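Local coordinates for protein acetoacetate decarboxylase (Sphingomonas wittichii, PDB 5UPB) that is an acetoacetate decarboxylase-like enzyme, classed as a lyase, that probably acts on small oxo-acid substrates, at residues D17-G22 and S63-Q68; G52-Y57 and L86-T91; Y98-V103 and P178-H183. One frame throughout, in Å; residues are numbered along the deposited sequence.

How the contacts relate
The three contacts sample one principle, that a largely beta protein is built by passing from strand to neighbouring strand. Strand 53-65 is used twice: its end pairs with strand 21-34 in contact 1, its beginning with strand 80-92 in contact 2, their centres about 27 Å apart on opposite sides of the chain's centre. Contact 3 joins strand 95-105 to strand 179-186, its centre about 8 Å from that of contact 2, and the two touch because strands 80-92 and 95-105 are neighbours. Along the chain, contacts 1 and 2 interleave, whereas contact 3 opens after both have closed. Residues of contacts 1 and 3 also lie against the third subunit, so both adjoin interfaces of the tetramer.

Contact 1 (D17-G22 and S63-Q68); sequences DDALYG and STSEDQ
The ring of Y21 lies over S65, with S65 CB 3.3 Å from Y21 CZ and S65 CA under the same face, offset toward the rim. The setting is an antiparallel beta ladder at its end, where strand 21-34 begins and strand 53-65 runs out into a type I turn from S65 to Q68. Y21 and S65 form a non-hydrogen-bonded pair, which brings their CA atoms to 4.5 Å and lets the ring lie down on the opposite strand. Its CG stands beside the backbone N and anti to the carbonyl carbon (chi1 -81°), a setting that carries the ring across the T64-S65 peptide.

The next pair, G22 with T64, is hydrogen-bonded in both directions, G22 N to T64 O and T64 N to G22 O, both 2.9 Å. A further backbone bond, E66 N to L20 O, continues the pairing past the strand ends, the donor lying nearly along the C=O axis. The side chains of L20 and E66 run alongside each other, L20 CB 3.7 Å from E66 OE1, while A19 CB sits 3.5 Å from D67 OD1. N135 of the second subunit packs against T64, whereas S63, pointing the other way from the strand, touches W109 and R113 of helix 108-116.

At the far end of the ring, Y21 OH donates to D17 OD1 in the plane of the ring, tying the loop before the strand to the strand itself. With an alanine here, the face now lying over S65 would be gone and the D17 carboxylate would probably lose its hydroxyl partner and be free to turn. That carboxylate probably feels a like charge, D17 OD2 lying 4.2 Å from D67 OD1. A bond within the turn may ease this nearness, S65 OG donating to D67 OD1 at 2.7 Å.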
loop_
_atom_site.group_PDB
_atom_site.type_symbol
_atom_site.label_atom_id
_atom_site.label_comp_id
_atom_site.label_asym_id
_atom_site.label_seq_id
_atom_site.Cartn_x
_atom_site.Cartn_y
_atom_site.Cartn_z
ATOM N N ASP A 17 -14.066 -1.183 -19.537
ATOM C CA ASP A 17 -15.083 -1.103 -20.586
ATOM C C ASP A 17 -14.396 -1.271 -21.938
ATOM O O ASP A 17 -13.168 -1.272 -22.031
ATOM C CB ASP A 17 -15.850 0.227 -20.513
ATOM C CG ASP A 17 -14.939 1.408 -20.231
ATOM O OD1 ASP A 17 -13.715 1.219 -20.335
ATOM O OD2 ASP A 17 -15.424 2.504 -19.878
ATOM N N ASP A 18 -15.173 -1.459 -23.003
ATOM C CA ASP A 18 -14.567 -1.580 -24.328
ATOM C C ASP A 18 -14.532 -0.246 -25.073
ATOM O O ASP A 18 -14.498 -0.215 -26.310
ATOM C CB ASP A 18 -15.278 -2.654 -25.158
ATOM C CG ASP A 18 -16.764 -2.457 -25.227
ATOM O OD1 ASP A 18 -17.323 -1.842 -24.296
ATOM O OD2 ASP A 18 -17.369 -2.931 -26.213
ATOM N N ALA A 19 -14.557 0.850 -24.340
ATOM C CA ALA A 19 -14.329 2.152 -24.931
ATOM C C ALA A 19 -12.869 2.295 -25.349
ATOM O O ALA A 19 -11.983 1.568 -24.902
ATOM C CB ALA A 19 -14.708 3.252 -23.942
ATOM N N LEU A 20 -12.632 3.224 -26.260
ATOM C CA LEU A 20 -11.268 3.582 -26.603
ATOM C C LEU A 20 -10.648 4.415 -25.474
ATOM O O LEU A 20 -11.276 5.306 -24.916
ATOM C CB LEU A 20 -11.253 4.359 -27.919
ATOM C CG LEU A 20 -11.619 3.543 -29.182
ATOM C CD1 LEU A 20 -11.682 4.451 -30.402
ATOM C CD2 LEU A 20 -10.685 2.363 -29.464
ATOM N N TYR A 21 -9.399 4.157 -25.160
ATOM C CA TYR A 21 -8.682 4.959 -24.170
ATOM C C TYR A 21 -7.529 5.740 -24.785
ATOM O O TYR A 21 -6.996 5.378 -25.841
ATOM C CB TYR A 21 -8.148 4.093 -23.062
ATOM C CG TYR A 21 -9.250 3.794 -22.056
ATOM C CD1 TYR A 21 -10.272 2.884 -22.322
ATOM C CD2 TYR A 21 -9.248 4.434 -20.819
ATOM C CE1 TYR A 21 -11.271 2.645 -21.374
ATOM C CE2 TYR A 21 -10.224 4.193 -19.878
ATOM C CZ TYR A 21 -11.221 3.305 -20.151
ATOM O OH TYR A 21 -12.167 3.127 -19.179
ATOM N N GLY A 22 -7.196 6.850 -24.127
ATOM C CA GLY A 22 -5.969 7.564 -24.395
ATOM C C GLY A 22 -5.118 7.598 -23.147
ATOM O O GLY A 22 -5.629 7.683 -22.030
ATOM N N SER A 63 -4.438 7.417 -17.820
ATOM C CA SER A 63 -5.344 6.948 -18.863
ATOM C C SER A 63 -6.738 7.545 -18.676
ATOM O O SER A 63 -7.148 7.897 -17.561
ATOM C CB SER A 63 -5.425 5.421 -18.882
ATOM O OG SER A 63 -5.991 4.968 -17.668
ATOM N N THR A 64 -7.430 7.717 -19.803
ATOM C CA THR A 64 -8.748 8.340 -19.865
ATOM C C THR A 64 -9.610 7.663 -20.919
ATOM O O THR A 64 -9.195 7.516 -22.075
ATOM C CB THR A 64 -8.633 9.818 -20.202
ATOM O OG1 THR A 64 -7.778 10.440 -19.251
ATOM C CG2 THR A 64 -9.979 10.487 -20.179
ATOM N N SER A 65 -10.850 7.362 -20.542
ATOM C CA SER A 65 -11.825 6.789 -21.457
ATOM C C SER A 65 -12.432 7.886 -22.313
ATOM O O SER A 65 -12.814 8.948 -21.808
ATOM C CB SER A 65 -12.940 6.084 -20.678
ATOM O OG SER A 65 -13.980 5.643 -21.526
ATOM N N GLU A 66 -12.521 7.617 -23.622
ATOM C CA GLU A 66 -13.025 8.606 -24.566
ATOM C C GLU A 66 -14.479 8.971 -24.286
ATOM O O GLU A 66 -14.921 10.077 -24.627
ATOM C CB GLU A 66 -12.864 8.063 -25.987
ATOM C CG GLU A 66 -13.094 9.095 -27.072
ATOM C CD GLU A 66 -12.054 9.035 -28.180
ATOM O OE1 GLU A 66 -11.405 7.982 -28.359
ATOM O OE2 GLU A 66 -11.882 10.061 -28.870
ATOM N N ASP A 67 -15.242 8.052 -23.689
ATOM C CA ASP A 67 -16.630 8.306 -23.309
ATOM C C ASP A 67 -16.835 8.408 -21.792
ATOM O O ASP A 67 -17.963 8.269 -21.316
ATOM C CB ASP A 67 -17.547 7.229 -23.898
ATOM C CG ASP A 67 -17.417 5.889 -23.200
ATOM O OD1 ASP A 67 -16.534 5.734 -22.330
ATOM O OD2 ASP A 67 -18.212 4.983 -23.528
ATOM N N GLN A 68 -15.775 8.630 -21.023
ATOM C CA GLN A 68 -15.891 9.114 -19.647
ATOM C C GLN A 68 -14.703 10.041 -19.449
ATOM O O GLN A 68 -13.851 9.845 -18.564
ATOM C CB GLN A 68 -15.920 7.979 -18.625
ATOM C CG GLN A 68 -17.309 7.599 -18.165
ATOM C CD GLN A 68 -17.280 6.796 -16.880
ATOM O OE1 GLN A 68 -16.998 5.597 -16.889
ATOM N NE2 GLN A 68 -17.553 7.460 -15.762
#

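Contact 2 (G52-Y57 and L86-T91); sequences GLCMAY and LSIACT
A56 and L86 meet through a methyl and one leucine branch, A56 CB resting 3.5 Å from L86 CD2 in a non-hydrogen-bonded pair of an antiparallel ladder. L86 has its CG beside the backbone N and anti to the carbonyl carbon (chi1 -60°), and CD2 is the branch turned to the alanine. C54 and I88, the other such pair, share that face more loosely, with C54 SG 4.4 Å from I88 CG1.

The reverse face carries M55 and S87. M55 places CG between its backbone N and carbonyl carbon (chi1 83°), bringing that carbon 4.1 Å from S87 CB before the chain bends at chi3. Between them the backbones exchange two hydrogen bonds, M55 N to S87 O and S87 N to M55 O. A third runs from A89 N to L53 O, its donor tilted 27° from the carbonyl plane; beside it L53 CB and A89 CB touch at 3.9 Å. One water donates to both L53 O and A89 O, extending the ladder where the direct pairing stops.

Strand 21-34 lies beside 53-65, bonding to C54 and A56, and strand 95-105 flanks 86-91, with L86 bonded to F102 and P100 against S87, while Y98 reaches across to L53 and M55. Helix 36-42 is packed on the C54 and I88 face, through L39 against both residues and L42 against I88.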
loop_
_atom_site.group_PDB
_atom_site.type_symbol
_atom_site.label_atom_id
_atom_site.label_comp_id
_atom_site.label_asym_id
_atom_site.label_seq_id
_atom_site.Cartn_x
_atom_site.Cartn_y
_atom_site.Cartn_z
ATOM N N GLY A 52 18.081 -10.424 -29.604
ATOM C CA GLY A 52 18.249 -10.380 -28.168
ATOM C C GLY A 52 17.965 -9.025 -27.553
ATOM O O GLY A 52 18.039 -8.896 -26.324
ATOM N N LEU A 53 17.665 -8.013 -28.367
ATOM C CA LEU A 53 17.275 -6.717 -27.829
ATOM C C LEU A 53 16.071 -6.881 -26.911
ATOM O O LEU A 53 15.128 -7.601 -27.240
ATOM C CB LEU A 53 16.904 -5.757 -28.952
ATOM C CG LEU A 53 16.315 -4.409 -28.489
ATOM C CD1 LEU A 53 17.328 -3.567 -27.677
ATOM C CD2 LEU A 53 15.750 -3.628 -29.655
ATOM N N CYS A 54 16.153 -6.262 -25.737
ATOM C CA CYS A 54 15.098 -6.177 -24.735
ATOM C C CYS A 54 15.024 -4.733 -24.304
ATOM O O CYS A 54 15.997 -3.983 -24.468
ATOM C CB CYS A 54 15.352 -7.036 -23.468
ATOM S SG CYS A 54 15.505 -8.676 -23.877
ATOM N N MET A 55 13.856 -4.334 -23.799
ATOM C CA MET A 55 13.724 -3.024 -23.171
ATOM C C MET A 55 13.163 -3.227 -21.772
ATOM O O MET A 55 12.205 -3.994 -21.578
ATOM C CB MET A 55 12.830 -2.028 -23.933
ATOM C CG MET A 55 11.411 -2.091 -23.742
ATOM S SD MET A 55 10.738 -0.649 -24.593
ATOM C CE MET A 55 9.738 -1.482 -25.804
ATOM N N ALA A 56 13.796 -2.593 -20.801
ATOM C CA ALA A 56 13.233 -2.443 -19.465
ATOM C C ALA A 56 12.682 -1.025 -19.327
ATOM O O ALA A 56 13.323 -0.075 -19.790
ATOM C CB ALA A 56 14.305 -2.696 -18.414
ATOM N N TYR A 57 11.461 -0.879 -18.777
ATOM C CA TYR A 57 10.974 0.464 -18.481
ATOM C C TYR A 57 10.259 0.535 -17.149
ATOM O O TYR A 57 9.693 -0.447 -16.654
ATOM C CB TYR A 57 10.044 1.040 -19.584
ATOM C CG TYR A 57 8.672 0.409 -19.724
ATOM C CD1 TYR A 57 7.648 0.692 -18.833
ATOM C CD2 TYR A 57 8.399 -0.446 -20.766
ATOM C CE1 TYR A 57 6.393 0.113 -18.982
ATOM C CE2 TYR A 57 7.157 -1.017 -20.923
ATOM C CZ TYR A 57 6.164 -0.742 -20.033
ATOM O OH TYR A 57 4.926 -1.295 -20.208
ATOM N N LEU A 86 9.649 -5.720 -18.494
ATOM C CA LEU A 86 10.753 -6.262 -19.280
ATOM C C LEU A 86 10.157 -6.849 -20.549
ATOM O O LEU A 86 9.363 -7.800 -20.479
ATOM C CB LEU A 86 11.493 -7.335 -18.475
ATOM C CG LEU A 86 12.078 -6.821 -17.162
ATOM C CD1 LEU A 86 12.522 -7.950 -16.245
ATOM C CD2 LEU A 86 13.265 -5.935 -17.493
ATOM N N SER A 87 10.493 -6.270 -21.699
ATOM C CA SER A 87 9.884 -6.633 -22.973
ATOM C C SER A 87 10.952 -7.108 -23.946
ATOM O O SER A 87 12.069 -6.596 -23.953
ATOM C CB SER A 87 9.110 -5.453 -23.645
ATOM O OG SER A 87 8.115 -4.934 -22.810
ATOM N N ILE A 88 10.556 -8.008 -24.843
ATOM C CA ILE A 88 11.470 -8.729 -25.729
ATOM C C ILE A 88 11.201 -8.314 -27.168
ATOM O O ILE A 88 10.059 -8.382 -27.642
ATOM C CB ILE A 88 11.292 -10.246 -25.560
ATOM C CG1 ILE A 88 11.563 -10.625 -24.102
ATOM C CG2 ILE A 88 12.186 -11.016 -26.542
ATOM C CD1 ILE A 88 11.181 -12.055 -23.744
ATOM N N ALA A 89 12.249 -7.891 -27.869
ATOM C CA ALA A 89 12.089 -7.596 -29.287
ATOM C C ALA A 89 11.924 -8.901 -30.052
ATOM O O ALA A 89 12.648 -9.870 -29.808
ATOM C CB ALA A 89 13.282 -6.804 -29.818
ATOM N N CYS A 90 10.942 -8.939 -30.955
ATOM C CA CYS A 90 10.590 -10.163 -31.664
ATOM C C CYS A 90 9.899 -9.807 -32.980
ATOM O O CYS A 90 9.708 -8.632 -33.323
ATOM C CB CYS A 90 9.722 -11.072 -30.797
ATOM S SG CYS A 90 8.186 -10.319 -30.224
ATOM N N THR A 91 9.530 -10.855 -33.722
ATOM C CA THR A 91 8.847 -10.729 -35.000
ATOM C C THR A 91 7.738 -11.766 -35.101
ATOM O O THR A 91 7.828 -12.869 -34.548
ATOM C CB THR A 91 9.800 -10.935 -36.183
ATOM O OG1 THR A 91 10.552 -12.148 -35.981
ATOM C CG2 THR A 91 10.726 -9.778 -36.298
HETATM O O HOH W 1 15.282 -9.786 -29.007
#

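Contact 3 (Y98-V103 and P178-H183); sequences YFPAFV and PATFGH
A short parallel ladder joins strands 95-105 and 179-186, with Y98 and T180 as its bridge and the two strand axes splaying at 42°. The carbonyl of Y98 accepts from the partner strand: F181 N donates to Y98 O at 2.8 Å, and T180 CA adds a CA-H...O contact to the same oxygen. On the other side of the bridge Y98 N donates to A179 O, though the position of that oxygen is less certain.

As the strands diverge, side chains take over. F99 sets CG anti to its own amide nitrogen (chi1 178°), sending the ring along the partner strand, where F99 CD1 comes 3.2 Å from F181 O. Farther on, the ring presents its edge to the next peptide, with H183 N near the ring plane and 3.9 Å from F99 CE1. P100 CD also comes 3.3 Å from F181 O, a buried oxygen for which the model offers no polar partner. P100 is the centre of an inverse gamma turn, and its CD also touches T180 CG2 at 3.9 Å.

F102, which with A101 forms a classic beta bulge facing L86, is stacked by F6 of the third subunit. Strand 80-92 runs along the far side of 95-105, bonding I88 to F99 and placing S87 against P100, while strand 196-202 borders 179-186, with V202 bonded to T180 and S197 holding H183 NE2.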
loop_
_atom_site.group_PDB
_atom_site.type_symbol
_atom_site.label_atom_id
_atom_site.label_comp_id
_atom_site.label_asym_id
_atom_site.label_seq_id
_atom_site.Cartn_x
_atom_site.Cartn_y
_atom_site.Cartn_z
ATOM N N TYR A 98 7.374 -5.850 -29.974
ATOM C CA TYR A 98 7.828 -6.215 -28.651
ATOM C C TYR A 98 6.802 -7.178 -28.061
ATOM O O TYR A 98 5.602 -7.027 -28.298
ATOM C CB TYR A 98 7.956 -5.011 -27.707
ATOM C CG TYR A 98 9.198 -4.226 -27.940
ATOM C CD1 TYR A 98 10.444 -4.674 -27.476
ATOM C CD2 TYR A 98 9.146 -3.025 -28.669
ATOM C CE1 TYR A 98 11.605 -3.927 -27.709
ATOM C CE2 TYR A 98 10.280 -2.288 -28.901
ATOM C CZ TYR A 98 11.513 -2.725 -28.428
ATOM O OH TYR A 98 12.639 -1.947 -28.690
ATOM N N PHE A 99 7.282 -8.162 -27.296
ATOM C CA PHE A 99 6.421 -8.979 -26.449
ATOM C C PHE A 99 6.731 -8.601 -25.014
ATOM O O PHE A 99 7.878 -8.773 -24.569
ATOM C CB PHE A 99 6.644 -10.478 -26.655
ATOM C CG PHE A 99 5.805 -11.331 -25.745
ATOM C CD1 PHE A 99 4.433 -11.416 -25.919
ATOM C CD2 PHE A 99 6.393 -12.031 -24.699
ATOM C CE1 PHE A 99 3.664 -12.178 -25.076
ATOM C CE2 PHE A 99 5.634 -12.808 -23.847
ATOM C CZ PHE A 99 4.271 -12.892 -24.034
ATOM N N PRO A 100 5.810 -7.977 -24.300
ATOM C CA PRO A 100 6.102 -7.568 -22.907
ATOM C C PRO A 100 5.916 -8.735 -21.929
ATOM O O PRO A 100 4.907 -8.871 -21.245
ATOM C CB PRO A 100 5.109 -6.423 -22.683
ATOM C CG PRO A 100 3.925 -6.825 -23.520
ATOM C CD PRO A 100 4.448 -7.600 -24.711
ATOM N N ALA A 101 6.962 -9.559 -21.829
ATOM C CA ALA A 101 6.889 -10.835 -21.098
ATOM C C ALA A 101 6.521 -10.642 -19.638
ATOM O O ALA A 101 5.664 -11.354 -19.114
ATOM C CB ALA A 101 8.231 -11.556 -21.187
ATOM N N PHE A 102 7.231 -9.758 -18.937
ATOM C CA PHE A 102 7.001 -9.521 -17.516
ATOM C C PHE A 102 6.614 -8.058 -17.326
ATOM O O PHE A 102 7.430 -7.169 -17.590
ATOM C CB PHE A 102 8.247 -9.811 -16.673
ATOM C CG PHE A 102 8.821 -11.196 -16.833
ATOM C CD1 PHE A 102 8.081 -12.231 -17.333
ATOM C CD2 PHE A 102 10.126 -11.432 -16.465
ATOM C CE1 PHE A 102 8.634 -13.489 -17.466
ATOM C CE2 PHE A 102 10.681 -12.670 -16.607
ATOM C CZ PHE A 102 9.924 -13.699 -17.106
ATOM N N VAL A 103 5.429 -7.824 -16.775
ATOM C CA VAL A 103 4.911 -6.492 -16.486
ATOM C C VAL A 103 4.341 -6.486 -15.076
ATOM O O VAL A 103 3.623 -7.417 -14.688
ATOM C CB VAL A 103 3.817 -6.094 -17.490
ATOM C CG1 VAL A 103 3.328 -4.648 -17.239
ATOM C CG2 VAL A 103 4.336 -6.257 -18.908
ATOM N N PRO A 178 6.799 -1.302 -34.353
ATOM C CA PRO A 178 5.404 -0.815 -34.362
ATOM C C PRO A 178 4.443 -1.704 -33.580
ATOM O O PRO A 178 3.538 -1.199 -32.908
ATOM C CB PRO A 178 5.033 -0.821 -35.849
ATOM C CG PRO A 178 6.044 -1.682 -36.525
ATOM C CD PRO A 178 7.286 -1.691 -35.683
ATOM N N ALA A 179 4.645 -3.012 -33.602
ATOM C CA ALA A 179 3.658 -3.907 -33.014
ATOM C C ALA A 179 4.017 -4.221 -31.577
ATOM O O ALA A 179 5.188 -4.355 -31.225
ATOM C CB ALA A 179 3.550 -5.207 -33.798
ATOM N N THR A 180 2.990 -4.382 -30.756
ATOM C CA THR A 180 3.113 -5.044 -29.467
ATOM C C THR A 180 2.323 -6.332 -29.565
ATOM O O THR A 180 1.117 -6.313 -29.834
ATOM C CB THR A 180 2.637 -4.159 -28.314
ATOM O OG1 THR A 180 3.396 -2.962 -28.293
ATOM C CG2 THR A 180 2.796 -4.861 -26.978
ATOM N N PHE A 181 3.013 -7.446 -29.404
ATOM C CA PHE A 181 2.379 -8.746 -29.508
ATOM C C PHE A 181 1.995 -9.198 -28.107
ATOM O O PHE A 181 2.718 -8.955 -27.132
ATOM C CB PHE A 181 3.317 -9.751 -30.187
ATOM C CG PHE A 181 3.734 -9.359 -31.570
ATOM C CD1 PHE A 181 2.795 -9.229 -32.565
ATOM C CD2 PHE A 181 5.062 -9.107 -31.864
ATOM C CE1 PHE A 181 3.153 -8.887 -33.831
ATOM C CE2 PHE A 181 5.439 -8.759 -33.146
ATOM C CZ PHE A 181 4.483 -8.641 -34.131
ATOM N N GLY A 182 0.817 -9.811 -28.003
ATOM C CA GLY A 182 0.315 -10.266 -26.726
ATOM C C GLY A 182 -0.108 -11.714 -26.816
ATOM O O GLY A 182 -0.314 -12.262 -27.906
ATOM N N HIS A 183 -0.221 -12.337 -25.640
ATOM C CA HIS A 183 -0.713 -13.709 -25.521
ATOM C C HIS A 183 -1.967 -13.607 -24.674
ATOM O O HIS A 183 -1.890 -13.510 -23.447
ATOM C CB HIS A 183 0.315 -14.639 -24.874
ATOM C CG HIS A 183 -0.173 -16.039 -24.714
ATOM N ND1 HIS A 183 0.459 -16.969 -23.909
ATOM C CD2 HIS A 183 -1.249 -16.668 -25.244
ATOM C CE1 HIS A 183 -0.183 -18.120 -23.990
ATOM N NE2 HIS A 183 -1.233 -17.960 -24.775
#